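Local coordinates for thioredoxin-like protein (Parabacteroides distasonis, PDB 4FO5) that is of unknown function but has the thioredoxin fold of the AhpC/TSA family, without the paired cysteines of the usual redox motif, at residues Ala129-Thr132 with Pro133-Thr137. Residues are numbered along the deposited sequence; the frame is centred on the assembly and turned at random.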
ATOM      1  N   ALA A 129       2.098   7.165   8.141  1.00 36.18           N
ATOM      2  CA  ALA A 129       3.128   6.305   7.558  1.00 36.54           C
ATOM      3  C   ALA A 129       3.359   5.138   8.488  1.00 38.93           C
ATOM      4  O   ALA A 129       3.178   5.303   9.693  1.00 40.44           O
ATOM      5  CB  ALA A 129       4.424   7.098   7.364  1.00 38.68           C
ATOM      6  N   ASN A 130       3.725   3.970   7.945  1.00 34.01           N
ATOM      7  CA  ASN A 130       3.999   2.718   8.690  1.00 35.78           C
ATOM      8  C   ASN A 130       2.949   2.472   9.753  1.00 38.80           C
ATOM      9  O   ASN A 130       3.289   2.384  10.922  1.00 38.43           O
ATOM     10  CB  ASN A 130       5.400   2.747   9.336  1.00 42.25           C
ATOM     11  CG  ASN A 130       6.493   2.904   8.319  1.00 73.50           C
ATOM     12  OD1 ASN A 130       6.717   2.020   7.477  1.00 74.20           O
ATOM     13  ND2 ASN A 130       7.144   4.060   8.336  1.00 60.71           N
ATOM     14  N   VAL A 131       1.673   2.412   9.346  1.00 34.52           N
ATOM     15  CA  VAL A 131       0.583   2.205  10.280  0.50 35.07           C
ATOM     16  C   VAL A 131       0.488   0.690  10.592  1.00 38.76           C
ATOM     17  O   VAL A 131       0.747  -0.146   9.712  1.00 35.77           O
ATOM     18  CB  VAL A 131      -0.735   2.830   9.735  0.50 38.77           C
ATOM     19  CG1 VAL A 131      -1.471   1.912   8.765  0.50 38.00           C
ATOM     20  CG2 VAL A 131      -1.647   3.267  10.861  0.50 40.28           C
ATOM     21  N   THR A 132       0.157   0.367  11.836  1.00 37.31           N
ATOM     22  CA  THR A 132      -0.024  -0.994  12.307  1.00 37.61           C
ATOM     23  C   THR A 132      -1.482  -1.336  12.061  1.00 41.77           C
ATOM     24  O   THR A 132      -2.282  -0.396  11.940  1.00 42.13           O
ATOM     25  CB  THR A 132       0.319  -1.103  13.808  1.00 43.28           C
ATOM     26  OG1 THR A 132      -0.557  -0.259  14.563  1.00 40.50           O
ATOM     27  CG2 THR A 132       1.774  -0.848  14.111  1.00 43.20           C
ATOM     28  N   PRO A 133      -1.905  -2.624  12.069  1.00 37.88           N
ATOM     29  CA  PRO A 133      -3.342  -2.912  11.910  1.00 37.02           C
ATOM     30  C   PRO A 133      -4.166  -2.195  12.982  1.00 41.89           C
ATOM     31  O   PRO A 133      -5.201  -1.613  12.674  1.00 42.01           O
ATOM     32  CB  PRO A 133      -3.409  -4.434  12.059  1.00 39.36           C
ATOM     33  CG  PRO A 133      -2.067  -4.902  11.640  1.00 43.38           C
ATOM     34  CD  PRO A 133      -1.123  -3.874  12.179  1.00 39.17           C
ATOM     35  N   GLU A 134      -3.670  -2.203  14.232  1.00 40.64           N
ATOM     36  CA  GLU A 134      -4.301  -1.612  15.411  1.00 42.69           C
ATOM     37  C   GLU A 134      -4.485  -0.103  15.224  1.00 46.06           C
ATOM     38  O   GLU A 134      -5.618   0.374  15.328  1.00 46.66           O
ATOM     39  CB  GLU A 134      -3.478  -1.921  16.680  1.00 46.25           C
ATOM     40  CG  GLU A 134      -3.353  -3.406  17.015  1.00 59.32           C
ATOM     41  CD  GLU A 134      -2.467  -4.281  16.138  1.00 80.28           C
ATOM     42  OE1 GLU A 134      -1.470  -3.765  15.579  1.00 57.11           O
ATOM     43  OE2 GLU A 134      -2.755  -5.497  16.039  1.00 80.35           O
ATOM     44  N   LYS A 135      -3.407   0.628  14.864  1.00 41.91           N
ATOM     45  CA  LYS A 135      -3.490   2.078  14.610  1.00 41.95           C
ATOM     46  C   LYS A 135      -4.357   2.382  13.382  1.00 46.25           C
ATOM     47  O   LYS A 135      -5.086   3.378  13.411  1.00 47.96           O
ATOM     48  CB  LYS A 135      -2.101   2.731  14.468  1.00 43.33           C
ATOM     49  CG  LYS A 135      -2.097   4.279  14.622  1.00 44.50           C
ATOM     50  CD  LYS A 135      -2.169   4.687  16.091  1.00 48.97           C
ATOM     51  CE  LYS A 135      -2.312   6.162  16.348  1.00 41.91           C
ATOM     52  NZ  LYS A 135      -3.287   6.423  17.442  1.00 47.84           N
ATOM     53  N   LEU A 136      -4.329   1.526  12.328  1.00 40.52           N
ATOM     54  CA  LEU A 136      -5.167   1.758  11.142  1.00 38.82           C
ATOM     55  C   LEU A 136      -6.660   1.789  11.542  1.00 43.37           C
ATOM     56  O   LEU A 136      -7.368   2.728  11.179  1.00 42.53           O
ATOM     57  CB  LEU A 136      -4.900   0.711  10.027  1.00 36.56           C
ATOM     58  CG  LEU A 136      -5.812   0.717   8.790  1.00 38.99           C
ATOM     59  CD1 LEU A 136      -5.648   1.998   7.940  1.00 38.31           C
ATOM     60  CD2 LEU A 136      -5.572  -0.504   7.935  1.00 38.49           C
ATOM     61  N   THR A 137      -7.096   0.821  12.355  1.00 40.75           N
ATOM     62  CA  THR A 137      -8.477   0.720  12.842  1.00 43.12           C
ATOM     63  C   THR A 137      -8.859   1.941  13.704  1.00 50.21           C
ATOM     64  O   THR A 137      -9.933   2.508  13.492  1.00 51.87           O
ATOM     65  CB  THR A 137      -8.644  -0.607  13.587  1.00 49.89           C
ATOM     66  OG1 THR A 137      -8.538  -1.636  12.611  1.00 46.75           O
ATOM     67  CG2 THR A 137      -9.975  -0.728  14.293  1.00 49.42           C
TER
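Thr-132 caps the helix, its OG1 taking the backbone amide of Lys-135. The distance from OG1 to Lys-135 N is 3.0 Å with an N-H...O angle of 165°, the straight side-chain bond of an N-cap. With chi1 at 61°, OG1 sits between the threonine's own N and its carbonyl carbon, and from there it points at the Lys-135 amide. A second bond follows through the backbone: Leu-136 N donates to Thr-132 O at 2.8 Å, the i to i+4 spacing of an alpha-helix. Thr-132 thus engages two successive helix amides, one through its hydroxyl and one through its carbonyl.

Looser van der Waals contacts accompany the cap. Glu-134 bends at chi2 and its carboxylate returns alongside Thr-132, where OE1 lies 3.7 Å from Thr-132 CB and close to OG1; this is contact without a hydrogen bond. Near the N-terminal helix end, its negative charge may be favoured by the helix dipole. Pro-133, whose ring supplies no N-H, suits the first helical position, where no amide bond is needed.

The apolar contacts centre on Val-131, whose side chain crosses those of Lys-135 and Leu-136 at about a right angle. In the conformer described, one of two modelled, CG1 meets Leu-136 CB at 3.8 Å, while CG2 wedges between Lys-135 CB (3.7 Å) and Leu-136 N (3.5 Å); the other conformer may alter these details. Both Val-131 and Leu-136 are buried and reach Leu-36 of strand 34-40; Leu-136 also touches Val-58 of helix 45-58. On the loop side, Val-131 N is hydrogen-bonded to Asn-117 OD1.

Together these contacts form a hydrophobic staple beside a threonine N-cap, joining edge strand 126-129 to helix 133-140 in the closing beta-beta-alpha unit of a thioredoxin fold.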